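Long-range contacts in peptide-binding protein (Photobacterium damsela subsp. piscicida, PDB 6SQX), which cleaves the peptidoglycan of potentially competing bacteria as a secreted NlpC/P60 endopeptidase, probably of the cysteine type: residues Phe160-Thr165 and Phe173-Leu178; Leu422-Asn427 and Gln455-Gln460; Asp33-Ile38 and Gln304-Ile309. All coordinates share one frame; numbering follows the deposited sequence.

Contact 1 of 3, residues Phe160-Thr165 and Phe173-Leu178; sequences FYNNFT and FDYIQL. With EDO (1,2-ethanediol), chain H; EDO (1,2-ethanediol), chain P.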
loop_
_atom_site.group_PDB
_atom_site.type_symbol
_atom_site.label_atom_id
_atom_site.label_comp_id
_atom_site.label_asym_id
_atom_site.label_seq_id
_atom_site.Cartn_x
_atom_site.Cartn_y
_atom_site.Cartn_z
ATOM N N PHE A 160 14.419 12.449 2.003
ATOM C CA PHE A 160 15.562 12.259 1.098
ATOM C C PHE A 160 14.998 12.199 -0.314
ATOM O O PHE A 160 14.392 11.185 -0.692
ATOM C CB PHE A 160 16.368 10.981 1.381
ATOM C CG PHE A 160 17.576 10.844 0.489
ATOM C CD1 PHE A 160 17.472 10.294 -0.782
ATOM C CD2 PHE A 160 18.795 11.309 0.904
ATOM C CE1 PHE A 160 18.565 10.209 -1.630
ATOM C CE2 PHE A 160 19.907 11.227 0.065
ATOM C CZ PHE A 160 19.784 10.672 -1.204
ATOM N N TYR A 161 15.181 13.289 -1.061
ATOM C CA TYR A 161 14.843 13.370 -2.474
ATOM C C TYR A 161 16.112 13.327 -3.307
ATOM O O TYR A 161 17.161 13.835 -2.899
ATOM C CB TYR A 161 14.157 14.700 -2.787
ATOM C CG TYR A 161 12.813 14.885 -2.141
ATOM C CD1 TYR A 161 11.709 14.091 -2.523
ATOM C CD2 TYR A 161 12.625 15.903 -1.213
ATOM C CE1 TYR A 161 10.461 14.273 -1.937
ATOM C CE2 TYR A 161 11.362 16.140 -0.650
ATOM C CZ TYR A 161 10.293 15.300 -0.997
ATOM O OH TYR A 161 9.046 15.502 -0.442
ATOM N N ASN A 162 16.007 12.727 -4.490
ATOM C CA ASN A 162 16.993 13.019 -5.523
ATOM C C ASN A 162 16.666 14.389 -6.141
ATOM O O ASN A 162 15.647 15.004 -5.812
ATOM C CB ASN A 162 16.980 11.916 -6.580
ATOM C CG ASN A 162 17.537 10.577 -6.046
ATOM O OD1 ASN A 162 18.571 10.547 -5.351
ATOM N ND2 ASN A 162 16.850 9.486 -6.363
ATOM N N ASN A 163 17.538 14.886 -7.015
ATOM C CA ASN A 163 17.341 16.186 -7.647
ATOM C C ASN A 163 15.935 16.285 -8.239
ATOM O O ASN A 163 15.550 15.501 -9.112
ATOM C CB ASN A 163 18.393 16.370 -8.753
ATOM C CG ASN A 163 18.375 17.767 -9.359
ATOM O OD1 ASN A 163 17.301 18.342 -9.559
ATOM N ND2 ASN A 163 19.539 18.314 -9.650
ATOM N N PHE A 164 15.154 17.236 -7.732
ATOM C CA PHE A 164 13.732 17.367 -8.040
ATOM C C PHE A 164 13.480 17.871 -9.458
ATOM O O PHE A 164 12.318 17.870 -9.880
ATOM C CB PHE A 164 13.063 18.253 -6.983
ATOM C CG PHE A 164 13.822 19.540 -6.734
ATOM C CD1 PHE A 164 13.663 20.604 -7.577
ATOM C CD2 PHE A 164 14.771 19.635 -5.712
ATOM C CE1 PHE A 164 14.368 21.794 -7.386
ATOM C CE2 PHE A 164 15.496 20.811 -5.498
ATOM C CZ PHE A 164 15.293 21.900 -6.345
ATOM N N THR A 165 14.520 18.251 -10.219
ATOM C CA THR A 165 14.336 18.564 -11.630
ATOM C C THR A 165 14.426 17.334 -12.526
ATOM O O THR A 165 14.209 17.449 -13.732
ATOM C CB THR A 165 15.352 19.613 -12.105
ATOM O OG1 THR A 165 16.671 19.055 -12.098
ATOM C CG2 THR A 165 15.315 20.870 -11.225
ATOM N N PHE A 173 8.419 11.497 -4.138
ATOM C CA PHE A 173 9.435 10.442 -4.024
ATOM C C PHE A 173 10.482 10.762 -2.949
ATOM O O PHE A 173 11.686 10.893 -3.219
ATOM C CB PHE A 173 10.057 10.221 -5.395
ATOM C CG PHE A 173 9.083 9.707 -6.404
ATOM C CD1 PHE A 173 8.654 8.372 -6.378
ATOM C CD2 PHE A 173 8.474 10.583 -7.333
ATOM C CE1 PHE A 173 7.692 7.891 -7.281
ATOM C CE2 PHE A 173 7.535 10.100 -8.252
ATOM C CZ PHE A 173 7.126 8.760 -8.211
ATOM N N ASP A 174 9.991 10.858 -1.707
ATOM C CA ASP A 174 10.843 10.897 -0.517
ATOM C C ASP A 174 11.169 9.457 -0.160
ATOM O O ASP A 174 10.298 8.720 0.280
ATOM C CB ASP A 174 10.042 11.555 0.612
ATOM C CG ASP A 174 10.724 11.449 1.981
ATOM O OD1 ASP A 174 11.881 10.961 2.057
ATOM O OD2 ASP A 174 10.101 11.852 2.979
ATOM N N TYR A 175 12.432 9.057 -0.349
ATOM C CA TYR A 175 12.734 7.638 -0.212
ATOM C C TYR A 175 12.712 7.150 1.226
ATOM O O TYR A 175 12.706 5.926 1.432
ATOM C CB TYR A 175 14.064 7.324 -0.922
ATOM C CG TYR A 175 13.865 7.451 -2.419
ATOM C CD1 TYR A 175 13.112 6.502 -3.126
ATOM C CD2 TYR A 175 14.298 8.580 -3.108
ATOM C CE1 TYR A 175 12.870 6.664 -4.512
ATOM C CE2 TYR A 175 14.082 8.726 -4.467
ATOM C CZ TYR A 175 13.353 7.770 -5.153
ATOM O OH TYR A 175 13.115 7.928 -6.506
ATOM N N ILE A 176 12.659 8.060 2.210
ATOM C CA ILE A 176 12.473 7.663 3.610
ATOM C C ILE A 176 11.057 7.174 3.863
ATOM O O ILE A 176 10.808 6.453 4.840
ATOM C CB ILE A 176 12.816 8.829 4.561
ATOM C CG1 ILE A 176 14.193 9.419 4.245
ATOM C CG2 ILE A 176 12.712 8.403 6.029
ATOM C CD1 ILE A 176 15.327 8.429 4.327
ATOM N N GLN A 177 10.101 7.552 3.008
ATOM C CA GLN A 177 8.701 7.236 3.238
ATOM C C GLN A 177 8.387 5.799 2.812
ATOM O O GLN A 177 8.597 5.433 1.644
ATOM C CB GLN A 177 7.849 8.234 2.453
ATOM C CG GLN A 177 6.304 7.984 2.633
ATOM C CD GLN A 177 5.888 7.866 4.131
ATOM O OE1 GLN A 177 6.408 8.625 4.998
ATOM N NE2 GLN A 177 4.999 6.892 4.440
ATOM N N LEU A 178 7.873 4.972 3.738
ATOM C CA LEU A 178 7.669 3.561 3.414
ATOM C C LEU A 178 6.213 3.132 3.285
ATOM O O LEU A 178 5.850 2.442 2.311
ATOM C CB LEU A 178 8.295 2.690 4.499
ATOM C CG LEU A 178 9.814 2.790 4.607
ATOM C CD1 LEU A 178 10.316 1.814 5.702
ATOM C CD2 LEU A 178 10.540 2.504 3.263
HETATM C C1 EDO H . 17.322 6.882 -3.404
HETATM O O1 EDO H . 18.742 6.646 -3.456
HETATM C C2 EDO H . 16.643 6.219 -4.592
HETATM O O2 EDO H . 17.207 6.768 -5.808
HETATM C C1 EDO P . 10.488 5.739 -8.619
HETATM O O1 EDO P . 11.346 5.395 -7.542
HETATM C C2 EDO P . 10.818 7.188 -8.927
HETATM O O2 EDO P . 10.155 7.605 -10.122
HETATM O O HOH W 1 13.249 11.953 -5.346
#
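Asp174 meets the backbone of Phe160 within the bacterial SH3 (SH3b1-type) region, where the long loop between strands 149-152 and 177-181 folds back on itself just before the second strand begins. Its side chain can be followed outward. CB lies 3.7 Å from Tyr161 CE1, the carboxylate and ring planes standing 55° apart. CG is anti to the backbone N (chi1 170°), which brings OD1 to the amide of Phe160: Phe160 N gives a hydrogen bond of 2.9 Å to Asp174 OD1. Ile176 N reaches the same oxygen from the opposite face of the carboxylate, closing an Asx turn at the head of the type I turn Asp174-Gln177. OD2, the other tip, forms a salt bridge with Arg152 on strand 149-152. An aspartate suits this place because one short carboxylate can serve two loop amides and an arginine together.

The one backbone-to-backbone bond across the segments, Tyr175 N to Phe160 O at 2.9 Å, lies beside the carboxylate. Around these polar links lie apolar groups: Phe160 CB packs on Ile176 CG1 at 3.9 Å, while the Phe160 ring presents its edge to Tyr175, whose hydroxyl is bonded to Glu169. Helix 90-102 adds Tyr101 to this cluster. Between the segments a water accepts from Asn162 N at 3.0 Å and donates to Phe173 O at 2.8 Å.

Contact 2 of 3, residues Leu422-Asn427 and Gln455-Gln460; sequences LVNGNN and QDWALQ. With EDO (1,2-ethanediol), chain Q.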
loop_
_atom_site.group_PDB
_atom_site.type_symbol
_atom_site.label_atom_id
_atom_site.label_comp_id
_atom_site.label_asym_id
_atom_site.label_seq_id
_atom_site.Cartn_x
_atom_site.Cartn_y
_atom_site.Cartn_z
ATOM N N LEU A 422 9.035 8.333 -20.904
ATOM C CA LEU A 422 9.246 8.841 -22.254
ATOM C C LEU A 422 10.741 8.957 -22.495
ATOM O O LEU A 422 11.518 9.145 -21.554
ATOM C CB LEU A 422 8.683 10.268 -22.393
ATOM C CG LEU A 422 7.256 10.516 -21.902
ATOM C CD1 LEU A 422 6.887 12.004 -21.976
ATOM C CD2 LEU A 422 6.277 9.627 -22.692
ATOM N N VAL A 423 11.156 8.852 -23.759
ATOM C CA VAL A 423 12.562 9.081 -24.115
ATOM C C VAL A 423 12.610 9.991 -25.338
ATOM O O VAL A 423 11.845 9.795 -26.285
ATOM C CB VAL A 423 13.323 7.746 -24.363
ATOM C CG1 VAL A 423 14.752 7.990 -24.705
ATOM C CG2 VAL A 423 13.278 6.900 -23.120
ATOM N N ASN A 424 13.493 10.990 -25.324
ATOM C CA ASN A 424 13.613 11.856 -26.496
ATOM C C ASN A 424 14.741 11.389 -27.420
ATOM O O ASN A 424 15.377 10.352 -27.200
ATOM C CB ASN A 424 13.710 13.338 -26.122
ATOM C CG ASN A 424 15.049 13.712 -25.490
ATOM O OD1 ASN A 424 15.998 12.931 -25.508
ATOM N ND2 ASN A 424 15.132 14.930 -24.943
ATOM N N GLY A 425 15.001 12.171 -28.471
ATOM C CA GLY A 425 15.983 11.766 -29.467
ATOM C C GLY A 425 17.412 11.766 -28.968
ATOM O O GLY A 425 18.275 11.147 -29.608
ATOM N N ASN A 426 17.686 12.434 -27.850
ATOM C CA ASN A 426 18.985 12.417 -27.175
ATOM C C ASN A 426 19.067 11.371 -26.080
ATOM O O ASN A 426 20.039 11.377 -25.313
ATOM C CB ASN A 426 19.289 13.779 -26.556
ATOM C CG ASN A 426 19.647 14.815 -27.590
ATOM O OD1 ASN A 426 20.373 14.524 -28.549
ATOM N ND2 ASN A 426 19.120 16.031 -27.418
ATOM N N ASN A 427 18.103 10.460 -26.020
ATOM C CA ASN A 427 18.016 9.449 -24.965
ATOM C C ASN A 427 17.861 10.058 -23.576
ATOM O O ASN A 427 18.176 9.417 -22.573
ATOM C CB ASN A 427 19.177 8.445 -25.007
ATOM C CG ASN A 427 18.746 7.050 -24.610
ATOM O OD1 ASN A 427 17.673 6.591 -24.997
ATOM N ND2 ASN A 427 19.579 6.366 -23.829
ATOM N N GLN A 455 6.357 15.626 -30.932
ATOM C CA GLN A 455 7.154 16.566 -30.149
ATOM C C GLN A 455 8.459 15.918 -29.667
ATOM O O GLN A 455 9.041 16.362 -28.676
ATOM C CB GLN A 455 6.357 17.108 -28.952
ATOM C CG GLN A 455 4.937 17.572 -29.253
ATOM C CD GLN A 455 4.880 18.760 -30.154
ATOM O OE1 GLN A 455 5.770 19.616 -30.146
ATOM N NE2 GLN A 455 3.809 18.821 -30.969
ATOM N N ASP A 456 8.901 14.847 -30.337
ATOM C CA ASP A 456 10.175 14.169 -30.081
ATOM C C ASP A 456 10.194 13.376 -28.784
ATOM O O ASP A 456 11.257 13.146 -28.230
ATOM C CB ASP A 456 11.403 15.101 -30.155
ATOM C CG ASP A 456 12.742 14.322 -30.189
ATOM O OD1 ASP A 456 12.854 13.372 -30.995
ATOM O OD2 ASP A 456 13.674 14.649 -29.407
ATOM N N TRP A 457 9.043 12.937 -28.284
ATOM C CA TRP A 457 8.992 12.082 -27.106
ATOM C C TRP A 457 8.432 10.728 -27.495
ATOM O O TRP A 457 7.318 10.649 -28.007
ATOM C CB TRP A 457 8.107 12.722 -26.046
ATOM C CG TRP A 457 8.789 13.846 -25.356
ATOM C CD1 TRP A 457 8.495 15.180 -25.467
ATOM C CD2 TRP A 457 9.903 13.760 -24.449
ATOM N NE1 TRP A 457 9.361 15.926 -24.692
ATOM C CE2 TRP A 457 10.236 15.077 -24.061
ATOM C CE3 TRP A 457 10.684 12.695 -23.963
ATOM C CZ2 TRP A 457 11.262 15.364 -23.154
ATOM C CZ3 TRP A 457 11.723 12.978 -23.083
ATOM C CH2 TRP A 457 11.998 14.304 -22.675
ATOM N N ALA A 458 9.189 9.662 -27.219
ATOM C CA ALA A 458 8.767 8.295 -27.505
ATOM C C ALA A 458 8.227 7.690 -26.215
ATOM O O ALA A 458 8.982 7.471 -25.258
ATOM C CB ALA A 458 9.961 7.456 -27.977
ATOM N N LEU A 459 6.934 7.412 -26.179
ATOM C CA LEU A 459 6.327 6.765 -25.015
ATOM C C LEU A 459 6.712 5.290 -24.965
ATOM O O LEU A 459 6.629 4.574 -25.973
ATOM C CB LEU A 459 4.799 6.936 -25.079
ATOM C CG LEU A 459 4.032 6.395 -23.853
ATOM C CD1 LEU A 459 2.961 7.398 -23.361
ATOM C CD2 LEU A 459 3.359 5.105 -24.181
ATOM N N GLN A 460 7.123 4.836 -23.783
ATOM C CA GLN A 460 7.570 3.457 -23.582
ATOM C C GLN A 460 6.354 2.689 -23.084
ATOM O O GLN A 460 5.976 2.809 -21.906
ATOM C CB GLN A 460 8.711 3.451 -22.568
ATOM C CG GLN A 460 9.868 4.335 -22.980
ATOM C CD GLN A 460 10.445 3.892 -24.308
ATOM O OE1 GLN A 460 10.919 2.753 -24.446
ATOM N NE2 GLN A 460 10.425 4.790 -25.302
HETATM C C1 EDO Q . 12.138 17.554 -26.019
HETATM O O1 EDO Q . 13.248 17.454 -25.121
HETATM C C2 EDO Q . 12.290 16.499 -27.101
HETATM O O2 EDO Q . 13.498 16.728 -27.844
#
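Leu422 and Trp457, the two residues most covered here, meet where the edge strand 457-459 pairs antiparallel with strand 419-424. Leu422 CB comes to 3.5 Å from Trp457 CE3, and its CD1 methyl lies over one face of the indole near the rim. The other branch, CD2, turns to Leu459 and touches its CB at 3.9 Å. A branched leucine thus fills two places at once, and Leu452 of helix 449-453 and Ile24 of strand 23-25 also touch it.

The opposite indole face receives Asn424. Asn424 CB sits 3.8 Å from the centroid of the six-membered ring of Trp457, 18° off the normal, a CH-pi contact. With chi1 at 72° CG stands between the backbone N and the carbonyl carbon; OD1 turns back to accept from Asn426 N in an Asx turn, while ND2 bonds to Glu428.

Val423, whose side chain points to the other face of the sheet, supplies the backbone pairing: Val423 N to Ala458 O at 3.0 Å, and Ala458 N to Val423 O at 2.8 Å. Gln460 NE2 also reaches Ala458 O, from the opposite face of that carbonyl. Gly425 N donates to Asp456 OD2 at 3.0 Å. Asp456, with positive phi, ends helix 449-453 as the C-prime residue of a Schellman motif. Its carboxylate therefore ties the helix end to the type I turn Asn424-Asn427, and the negative charge probably strengthens its hold on the amide.

Contact 3 of 3, residues Asp33-Ile38 and Gln304-Ile309; sequences DAFHYI and QINNYI. With EDO (1,2-ethanediol), chain O.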
loop_
_atom_site.group_PDB
_atom_site.type_symbol
_atom_site.label_atom_id
_atom_site.label_comp_id
_atom_site.label_asym_id
_atom_site.label_seq_id
_atom_site.Cartn_x
_atom_site.Cartn_y
_atom_site.Cartn_z
ATOM N N ASP A 33 -15.546 5.033 -13.716
ATOM C CA ASP A 33 -16.638 4.463 -12.932
ATOM C C ASP A 33 -16.543 2.952 -13.095
ATOM O O ASP A 33 -16.709 2.444 -14.206
ATOM C CB ASP A 33 -17.973 4.992 -13.451
ATOM C CG ASP A 33 -19.174 4.459 -12.662
ATOM O OD1 ASP A 33 -19.045 3.552 -11.802
ATOM O OD2 ASP A 33 -20.306 4.959 -12.860
ATOM N N ALA A 34 -16.240 2.243 -12.005
ATOM C CA ALA A 34 -16.049 0.809 -12.103
ATOM C C ALA A 34 -17.296 0.118 -12.631
ATOM O O ALA A 34 -17.201 -0.968 -13.213
ATOM C CB ALA A 34 -15.683 0.228 -10.728
ATOM N N PHE A 35 -18.476 0.722 -12.468
ATOM C CA PHE A 35 -19.675 0.035 -12.929
ATOM C C PHE A 35 -19.765 -0.008 -14.447
ATOM O O PHE A 35 -20.560 -0.794 -14.976
ATOM C CB PHE A 35 -20.939 0.714 -12.371
ATOM C CG PHE A 35 -21.192 0.402 -10.913
ATOM C CD1 PHE A 35 -21.669 -0.836 -10.543
ATOM C CD2 PHE A 35 -20.932 1.331 -9.924
ATOM C CE1 PHE A 35 -21.915 -1.143 -9.226
ATOM C CE2 PHE A 35 -21.169 1.024 -8.581
ATOM C CZ PHE A 35 -21.648 -0.230 -8.238
ATOM N N HIS A 36 -18.984 0.830 -15.147
ATOM C CA HIS A 36 -18.948 0.793 -16.611
ATOM C C HIS A 36 -18.350 -0.513 -17.125
ATOM O O HIS A 36 -18.560 -0.884 -18.294
ATOM C CB HIS A 36 -18.132 1.991 -17.112
ATOM C CG HIS A 36 -18.217 2.232 -18.582
ATOM N ND1 HIS A 36 -19.308 2.829 -19.176
ATOM C CD2 HIS A 36 -17.325 2.003 -19.574
ATOM C CE1 HIS A 36 -19.089 2.941 -20.478
ATOM N NE2 HIS A 36 -17.894 2.446 -20.745
ATOM N N TYR A 37 -17.642 -1.230 -16.257
ATOM C CA TYR A 37 -16.921 -2.443 -16.617
ATOM C C TYR A 37 -17.528 -3.665 -15.953
ATOM O O TYR A 37 -16.873 -4.712 -15.875
ATOM C CB TYR A 37 -15.435 -2.300 -16.260
ATOM C CG TYR A 37 -14.915 -0.956 -16.736
ATOM C CD1 TYR A 37 -14.647 -0.746 -18.087
ATOM C CD2 TYR A 37 -14.794 0.131 -15.862
ATOM C CE1 TYR A 37 -14.231 0.494 -18.560
ATOM C CE2 TYR A 37 -14.382 1.401 -16.334
ATOM C CZ TYR A 37 -14.102 1.559 -17.690
ATOM O OH TYR A 37 -13.686 2.765 -18.188
ATOM N N ILE A 38 -18.769 -3.574 -15.483
ATOM C CA ILE A 38 -19.452 -4.702 -14.849
ATOM C C ILE A 38 -20.744 -4.958 -15.606
ATOM O O ILE A 38 -21.562 -4.039 -15.774
ATOM C CB ILE A 38 -19.721 -4.451 -13.360
ATOM C CG1 ILE A 38 -18.378 -4.289 -12.621
ATOM C CG2 ILE A 38 -20.573 -5.593 -12.777
ATOM C CD1 ILE A 38 -18.494 -3.760 -11.227
ATOM N N GLN A 304 -16.048 0.680 -3.786
ATOM C CA GLN A 304 -14.767 0.977 -3.149
ATOM C C GLN A 304 -13.756 1.491 -4.159
ATOM O O GLN A 304 -13.045 2.472 -3.890
ATOM C CB GLN A 304 -14.252 -0.272 -2.448
ATOM C CG GLN A 304 -15.126 -0.631 -1.269
ATOM C CD GLN A 304 -15.133 0.471 -0.232
ATOM O OE1 GLN A 304 -14.081 0.859 0.290
ATOM N NE2 GLN A 304 -16.336 1.036 0.032
ATOM N N ILE A 305 -13.688 0.858 -5.339
ATOM C CA ILE A 305 -12.841 1.383 -6.417
ATOM C C ILE A 305 -13.175 2.840 -6.707
ATOM O O ILE A 305 -12.291 3.705 -6.774
ATOM C CB ILE A 305 -12.967 0.503 -7.670
ATOM C CG1 ILE A 305 -12.153 -0.788 -7.471
ATOM C CG2 ILE A 305 -12.512 1.251 -8.920
ATOM C CD1 ILE A 305 -12.452 -1.834 -8.513
ATOM N N ASN A 306 -14.469 3.131 -6.844
ATOM C CA ASN A 306 -14.864 4.493 -7.181
ATOM C C ASN A 306 -14.426 5.486 -6.109
ATOM O O ASN A 306 -14.144 6.652 -6.424
ATOM C CB ASN A 306 -16.382 4.535 -7.380
ATOM C CG ASN A 306 -16.800 4.021 -8.760
ATOM O OD1 ASN A 306 -15.927 3.698 -9.590
ATOM N ND2 ASN A 306 -18.123 3.912 -9.015
ATOM N N ASN A 307 -14.412 5.067 -4.838
ATOM C CA ASN A 307 -14.013 5.975 -3.762
ATOM C C ASN A 307 -12.528 6.338 -3.805
ATOM O O ASN A 307 -12.131 7.354 -3.202
ATOM C CB ASN A 307 -14.304 5.381 -2.387
ATOM C CG ASN A 307 -15.791 5.341 -2.066
ATOM O OD1 ASN A 307 -16.612 6.028 -2.700
ATOM N ND2 ASN A 307 -16.141 4.561 -1.073
ATOM N N TYR A 308 -11.693 5.519 -4.466
ATOM C CA TYR A 308 -10.262 5.819 -4.552
ATOM C C TYR A 308 -9.878 6.629 -5.777
ATOM O O TYR A 308 -8.795 7.237 -5.784
ATOM C CB TYR A 308 -9.399 4.522 -4.548
ATOM C CG TYR A 308 -9.446 3.799 -3.223
ATOM C CD1 TYR A 308 -8.822 4.348 -2.092
ATOM C CD2 TYR A 308 -10.089 2.554 -3.107
ATOM C CE1 TYR A 308 -8.888 3.703 -0.864
ATOM C CE2 TYR A 308 -10.164 1.894 -1.866
ATOM C CZ TYR A 308 -9.556 2.470 -0.767
ATOM O OH TYR A 308 -9.630 1.842 0.461
ATOM N N ILE A 309 -10.723 6.611 -6.819
ATOM C CA ILE A 309 -10.368 7.292 -8.054
ATOM C C ILE A 309 -10.148 8.763 -7.770
ATOM O O ILE A 309 -10.949 9.404 -7.072
ATOM C CB ILE A 309 -11.444 7.077 -9.122
ATOM C CG1 ILE A 309 -11.509 5.584 -9.550
ATOM C CG2 ILE A 309 -11.223 8.039 -10.304
ATOM C CD1 ILE A 309 -12.656 5.225 -10.536
HETATM C C1 EDO O . -14.520 2.829 -22.511
HETATM O O1 EDO O . -15.362 1.684 -22.551
HETATM C C2 EDO O . -14.799 3.623 -21.255
HETATM O O2 EDO O . -14.593 4.959 -21.593
#
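Asp33 OD1 is gripped by two N-H groups that approach from opposite faces of its carboxylate. Asn306 ND2 donates to Asp33 OD1 across the contact at 3.0 Å, with the oxygen near the amide plane of the asparagine. From the other side Phe35 N donates to Asp33 OD1 at 3.0 Å, closing an Asx turn at the start of the short 3-10 segment 34-36.

The amide of Asn306 works at both ends. While its nitrogen holds the aspartate, Ala34 N gives Asn306 OD1 a nearly straight bond of 2.8 Å (174° at the hydrogen), lying in the carbonyl plane on a lone pair. Because a carboxylate can only accept here and a backbone N-H can only donate, the two bonds together fix which way round the amide sits, a role that asparagine, with a donor and an acceptor side by side, fills naturally. Chi1 of -80° sets CG anti to the carbonyl carbon and carries the amide across to the loop. Carboxylate and amide planes are 67° apart, which lets the N-H meet the oxygen from above the carboxylate.

The small Ala34 CB fits against Ile305 CG2 at 3.8 Å, close beside the polar pair. Phe35 CD2 lies near Asn306 ND2, and the Phe35 ring meets His303 edge-to-face. The contact thus joins the loop after strand 23-25 to helix 298-308: an Asx turn opening a 3-10 segment, held by both ends of one asparagine amide.

Overall arrangement
Contact 1 is the most buried of the three, whereas contacts 2 and 3 are only partly buried; contact 2 lies farthest from the centre of the chain. None touches another, the nearest atoms of contacts 1 and 2 being about 10 Å apart. Along the sequence contact 1 falls within the part of the chain that contact 3 brackets, and contact 2 follows both. Contact 1 folds one SH3-region loop on itself, contact 2 pairs two strands at a sheet edge, and contact 3 ties an N-terminal loop to a helix 266 residues on. Contacts 1 and 3 share aspartates that accept from two sides, while contact 2 combines strand pairing with indole packing.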